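Long-range contacts in aldehyde dehydrogenase 12 (Zea mays, PDB 6D97), which catalyses the NAD+-dependent oxidation of L-glutamate gamma-semialdehyde to glutamate, the last step of proline catabolism in plants: residues A[62-67]-A[134-139]; A[115-120]-A[239-244]. All blocks are in the same frame, centred on the assembly; numbering follows the deposited sequence.

Interaction 1. Residues A[62-67]-A[134-139]; sequences IVDPLN and IQRVSP
Asp64 OD1 is held by two donors, one of them a water that carries the contact across to Arg136. The backbone N of Leu66, two residues on, reaches OD1 at 2.8 Å from the anti side, closing an Asx turn where the chain leaves strand 60-63. The water donates to OD1, donates again to Arg136 O, and accepts from Arg136 NE, so one molecule ties the carboxylate to both the main chain and the side chain of the arginine. The other oxygen, Asp64 OD2, forms a salt bridge with Arg136 NH2 at 2.8 Å. This partner lies almost in the guanidinium plane, at its edge, yet NH2 stands 37° above the carboxylate plane; the two flat groups are not coplanar.

Arg136 manages this by curling: CG lies beside the backbone N (chi1 -64°), and further bends at chi2 and chi3 bring NE back near its own carbonyl, where they share the water. Its NH1 is held by the carbonyls of Pro34 and Val37, which fixes the guanidinium from another direction. An alanine in place of Asp64 is likely to leave the Arg136 charge without its mate here, and the Leu66 N-H and the bridging water each short of a partner.

Beside these polar groups two prolines meet obliquely, Pro65 CB resting 3.6 Å from Pro139 CG. Pro65 CD also lies 3.4 Å from Arg136 O, so the ring fits against the final turn of helix 124-137. The CB of Val137 points away from 62-67, and its side chain packs on Ile229 and Val230. The contact thus joins the turn after edge strand 60-63 to a helix end near the NAD site, where water and backbone groups probably help stabilise the buried carboxylate and its partly exposed arginine.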
loop_
_atom_site.group_PDB
_atom_site.type_symbol
_atom_site.label_atom_id
_atom_site.label_comp_id
_atom_site.label_asym_id
_atom_site.label_seq_id
_atom_site.Cartn_x
_atom_site.Cartn_y
_atom_site.Cartn_z
ATOM N N ILE A 62 29.071 21.417 -31.524
ATOM C CA ILE A 62 28.512 20.108 -31.832
ATOM C C ILE A 62 28.287 20.046 -33.335
ATOM O O ILE A 62 27.779 21.005 -33.931
ATOM C CB ILE A 62 27.195 19.873 -31.071
ATOM C CG1 ILE A 62 27.409 20.018 -29.560
ATOM C CG2 ILE A 62 26.599 18.518 -31.433
ATOM C CD1 ILE A 62 28.455 19.086 -28.994
ATOM N N VAL A 63 28.669 18.936 -33.953
ATOM C CA VAL A 63 28.475 18.785 -35.390
ATOM C C VAL A 63 27.159 18.070 -35.654
ATOM O O VAL A 63 26.697 17.239 -34.864
ATOM C CB VAL A 63 29.655 18.051 -36.064
ATOM C CG1 VAL A 63 30.903 18.922 -36.045
ATOM C CG2 VAL A 63 29.901 16.702 -35.410
ATOM N N ASP A 64 26.548 18.421 -36.779
ATOM C CA ASP A 64 25.333 17.762 -37.247
ATOM C C ASP A 64 25.655 16.312 -37.581
ATOM O O ASP A 64 26.509 16.059 -38.442
ATOM C CB ASP A 64 24.777 18.499 -38.470
ATOM C CG ASP A 64 23.426 17.962 -38.941
ATOM O OD1 ASP A 64 23.139 16.756 -38.779
ATOM O OD2 ASP A 64 22.644 18.762 -39.495
ATOM N N PRO A 65 25.003 15.336 -36.944
ATOM C CA PRO A 65 25.338 13.928 -37.213
ATOM C C PRO A 65 25.088 13.496 -38.646
ATOM O O PRO A 65 25.582 12.431 -39.036
ATOM C CB PRO A 65 24.431 13.156 -36.244
ATOM C CG PRO A 65 24.041 14.156 -35.199
ATOM C CD PRO A 65 23.953 15.465 -35.920
ATOM N N LEU A 66 24.341 14.269 -39.433
ATOM C CA LEU A 66 24.036 13.886 -40.805
ATOM C C LEU A 66 24.998 14.477 -41.822
ATOM O O LEU A 66 25.086 13.953 -42.939
ATOM C CB LEU A 66 22.607 14.299 -41.179
ATOM C CG LEU A 66 21.429 13.498 -40.620
ATOM C CD1 LEU A 66 20.122 14.025 -41.190
ATOM C CD2 LEU A 66 21.582 12.024 -40.941
ATOM N N ASN A 67 25.722 15.548 -41.474
ATOM C CA ASN A 67 26.595 16.166 -42.465
ATOM C C ASN A 67 27.861 16.813 -41.912
ATOM O O ASN A 67 28.669 17.283 -42.717
ATOM C CB ASN A 67 25.794 17.198 -43.280
ATOM C CG ASN A 67 25.166 18.272 -42.411
ATOM O OD1 ASN A 67 25.726 18.668 -41.392
ATOM N ND2 ASN A 67 23.995 18.750 -42.816
ATOM N N ILE A 134 14.643 16.701 -31.342
ATOM C CA ILE A 134 15.272 15.444 -30.938
ATOM C C ILE A 134 15.961 14.796 -32.132
ATOM O O ILE A 134 17.103 14.328 -32.042
ATOM C CB ILE A 134 14.229 14.498 -30.314
ATOM C CG1 ILE A 134 13.827 14.988 -28.923
ATOM C CG2 ILE A 134 14.749 13.068 -30.256
ATOM C CD1 ILE A 134 12.631 14.254 -28.353
ATOM N N GLN A 135 15.267 14.774 -33.274
ATOM C CA GLN A 135 15.805 14.157 -34.483
ATOM C C GLN A 135 17.116 14.787 -34.923
ATOM O O GLN A 135 18.002 14.086 -35.419
ATOM C CB GLN A 135 14.793 14.265 -35.621
ATOM C CG GLN A 135 13.767 13.167 -35.683
ATOM C CD GLN A 135 12.977 13.206 -36.972
ATOM O OE1 GLN A 135 12.174 14.108 -37.195
ATOM N NE2 GLN A 135 13.207 12.226 -37.834
ATOM N N ARG A 136 17.257 16.103 -34.768
ATOM C CA ARG A 136 18.451 16.766 -35.283
ATOM C C ARG A 136 19.697 16.413 -34.484
ATOM O O ARG A 136 20.793 16.364 -35.042
ATOM C CB ARG A 136 18.253 18.283 -35.310
ATOM C CG ARG A 136 17.158 18.810 -36.241
ATOM C CD ARG A 136 17.390 18.441 -37.700
ATOM N NE ARG A 136 18.727 18.798 -38.165
ATOM C CZ ARG A 136 19.074 19.997 -38.621
ATOM N NH1 ARG A 136 18.187 20.977 -38.679
ATOM N NH2 ARG A 136 20.318 20.217 -39.016
ATOM N N VAL A 137 19.562 16.166 -33.188
ATOM C CA VAL A 137 20.716 15.941 -32.327
ATOM C C VAL A 137 20.921 14.463 -32.014
ATOM O O VAL A 137 22.060 14.008 -31.925
ATOM C CB VAL A 137 20.599 16.779 -31.035
ATOM C CG1 VAL A 137 20.698 18.241 -31.369
ATOM C CG2 VAL A 137 19.289 16.491 -30.319
ATOM N N SER A 138 19.843 13.708 -31.829
ATOM C CA SER A 138 19.907 12.267 -31.588
ATOM C C SER A 138 19.117 11.587 -32.698
ATOM O O SER A 138 17.947 11.231 -32.507
ATOM C CB SER A 138 19.369 11.897 -30.207
ATOM O OG SER A 138 19.468 10.504 -29.979
ATOM N N PRO A 139 19.735 11.382 -33.863
ATOM C CA PRO A 139 18.983 10.981 -35.062
ATOM C C PRO A 139 18.225 9.675 -34.876
ATOM O O PRO A 139 18.788 8.651 -34.479
ATOM C CB PRO A 139 20.076 10.857 -36.132
ATOM C CG PRO A 139 21.150 11.786 -35.656
ATOM C CD PRO A 139 21.150 11.650 -34.166
HETATM O O HOH W 1 20.559 16.494 -37.880
#

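Interaction 2. Residues A[115-120]-A[239-244]; sequences AKAAHM and HDCGLP
Lys116, the first residue of 115-120 to touch 239-244, meets Cys241 along much of its side chain. At the base, Lys116 CB packs 3.7 Å from Cys241 CB; farther out, Lys116 CD passes 3.5 Å from Cys241 O. Bends at chi3 (-122°) and chi4 then turn the ammonium group back on the same carbonyl, and Lys116 NZ donates to Cys241 O at 2.8 Å. The donor arrives from above the carbonyl plane, 39° out of it, rather than on a lone pair.

Ala117 follows, and here the thiol comes in close to the helix backbone: Cys241 SG lies 3.4 Å from Ala117 N, and about as near to Ala117 CA. The methyl group stands off a little more, Ala117 CB being 4.0 Å from Cys241 SG. The site is closely surrounded, for Ala117 also touches Leu237 and Leu238 of helix 229-240 and Leu156 of helix 142-157.

The partner chain is meanwhile ending a helix. Gly242, with a positive phi of 113°, completes a Schellman motif after helix 229-240, and its N bonds back to His239 O. At this helix end the carbonyl of Cys241 is taken up by the lysine, while the Cys241 side chain is buried against helix 105-121.

Ala118 and His119 face other neighbours. The carbonyl of Ala118 accepts from Gln153 NE2, and the ring of His119 stacks on His119 of the second subunit, so the same helix serves a subunit interface. One turn beyond Lys116, Met120 brings its CG to 4.1 Å from Cys241 SG. Its side chain also touches Phe29, which Asp240 touches too.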
loop_
_atom_site.group_PDB
_atom_site.type_symbol
_atom_site.label_atom_id
_atom_site.label_comp_id
_atom_site.label_asym_id
_atom_site.label_seq_id
_atom_site.Cartn_x
_atom_site.Cartn_y
_atom_site.Cartn_z
ATOM N N ALA A 115 0.666 20.213 -14.763
ATOM C CA ALA A 115 -0.550 20.316 -15.563
ATOM C C ALA A 115 -0.356 21.282 -16.723
ATOM O O ALA A 115 -0.723 20.983 -17.866
ATOM C CB ALA A 115 -1.725 20.752 -14.687
ATOM N N LYS A 116 0.222 22.454 -16.443
ATOM C CA LYS A 116 0.496 23.421 -17.499
ATOM C C LYS A 116 1.478 22.861 -18.518
ATOM O O LYS A 116 1.298 23.039 -19.728
ATOM C CB LYS A 116 1.029 24.722 -16.896
ATOM C CG LYS A 116 -0.030 25.589 -16.229
ATOM C CD LYS A 116 0.599 26.809 -15.586
ATOM C CE LYS A 116 0.283 26.856 -14.108
ATOM N NZ LYS A 116 1.508 27.027 -13.274
ATOM N N ALA A 117 2.519 22.167 -18.047
ATOM C CA ALA A 117 3.511 21.604 -18.958
ATOM C C ALA A 117 2.922 20.477 -19.797
ATOM O O ALA A 117 3.188 20.394 -21.002
ATOM C CB ALA A 117 4.727 21.113 -18.173
ATOM N N ALA A 118 2.123 19.598 -19.182
ATOM C CA ALA A 118 1.499 18.512 -19.931
ATOM C C ALA A 118 0.591 19.047 -21.031
ATOM O O ALA A 118 0.542 18.486 -22.132
ATOM C CB ALA A 118 0.712 17.599 -18.989
ATOM N N HIS A 119 -0.139 20.130 -20.754
ATOM C CA HIS A 119 -1.007 20.703 -21.776
ATOM C C HIS A 119 -0.191 21.340 -22.890
ATOM O O HIS A 119 -0.585 21.294 -24.063
ATOM C CB HIS A 119 -1.955 21.729 -21.156
ATOM C CG HIS A 119 -2.921 22.323 -22.134
ATOM N ND1 HIS A 119 -2.841 23.631 -22.564
ATOM C CD2 HIS A 119 -3.987 21.784 -22.771
ATOM C CE1 HIS A 119 -3.816 23.871 -23.423
ATOM N NE2 HIS A 119 -4.527 22.766 -23.565
ATOM N N MET A 120 0.948 21.939 -22.544
ATOM C CA MET A 120 1.813 22.525 -23.560
ATOM C C MET A 120 2.434 21.447 -24.435
ATOM O O MET A 120 2.375 21.524 -25.667
ATOM C CB MET A 120 2.892 23.379 -22.898
ATOM C CG MET A 120 2.432 24.780 -22.568
ATOM S SD MET A 120 2.056 25.748 -24.043
ATOM C CE MET A 120 3.701 26.031 -24.696
ATOM N N HIS A 239 9.780 26.856 -17.228
ATOM C CA HIS A 239 9.755 28.173 -16.601
ATOM C C HIS A 239 8.480 28.924 -16.959
ATOM O O HIS A 239 7.870 29.568 -16.099
ATOM C CB HIS A 239 10.986 28.978 -17.013
ATOM C CG HIS A 239 12.247 28.552 -16.329
ATOM N ND1 HIS A 239 13.475 28.583 -16.953
ATOM C CD2 HIS A 239 12.473 28.091 -15.076
ATOM C CE1 HIS A 239 14.403 28.159 -16.114
ATOM N NE2 HIS A 239 13.822 27.854 -14.968
ATOM N N ASP A 240 8.057 28.845 -18.223
ATOM C CA ASP A 240 6.789 29.448 -18.620
ATOM C C ASP A 240 5.601 28.803 -17.921
ATOM O O ASP A 240 4.555 29.446 -17.790
ATOM C CB ASP A 240 6.607 29.355 -20.135
ATOM C CG ASP A 240 7.458 30.357 -20.885
ATOM O OD1 ASP A 240 8.127 31.177 -20.218
ATOM O OD2 ASP A 240 7.459 30.328 -22.133
ATOM N N CYS A 241 5.738 27.558 -17.474
ATOM C CA CYS A 241 4.667 26.863 -16.775
ATOM C C CYS A 241 4.746 27.028 -15.263
ATOM O O CYS A 241 3.900 26.479 -14.550
ATOM C CB CYS A 241 4.677 25.375 -17.138
ATOM S SG CYS A 241 4.251 25.034 -18.859
ATOM N N GLY A 242 5.734 27.764 -14.758
ATOM C CA GLY A 242 5.786 28.113 -13.353
ATOM C C GLY A 242 6.918 27.492 -12.568
ATOM O O GLY A 242 6.975 27.695 -11.349
ATOM N N LEU A 243 7.803 26.731 -13.206
ATOM C CA LEU A 243 8.982 26.209 -12.525
ATOM C C LEU A 243 9.811 27.365 -11.978
ATOM O O LEU A 243 10.265 28.212 -12.762
ATOM C CB LEU A 243 9.833 25.361 -13.467
ATOM C CG LEU A 243 11.247 25.047 -12.961
ATOM C CD1 LEU A 243 11.216 24.093 -11.784
ATOM C CD2 LEU A 243 12.102 24.491 -14.095
ATOM N N PRO A 244 10.020 27.450 -10.664
ATOM C CA PRO A 244 10.744 28.599 -10.109
ATOM C C PRO A 244 12.185 28.644 -10.590
ATOM O O PRO A 244 12.854 27.615 -10.711
ATOM C CB PRO A 244 10.661 28.371 -8.595
ATOM C CG PRO A 244 9.463 27.508 -8.414
ATOM C CD PRO A 244 9.439 26.604 -9.609
#

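Both interactions involve the C-terminal end of a helix, but they treat it differently. Interaction 1 is buried and largely polar: a carboxylate, a guanidinium and a shared water join the turn after a sheet edge to helix 124-137, with two prolines as its apolar part. Interaction 2 is only partly buried; a thiol packs on helix 105-121, and one exposed lysine closes the rim with a bond to a backbone carbonyl. Their centres are 27 Å apart and they do not touch, though helices 105-121 and 124-137 are consecutive. Helix 229-240 relates them: its start packs on Val137 of interaction 1, and its end forms interaction 2, close to a subunit interface.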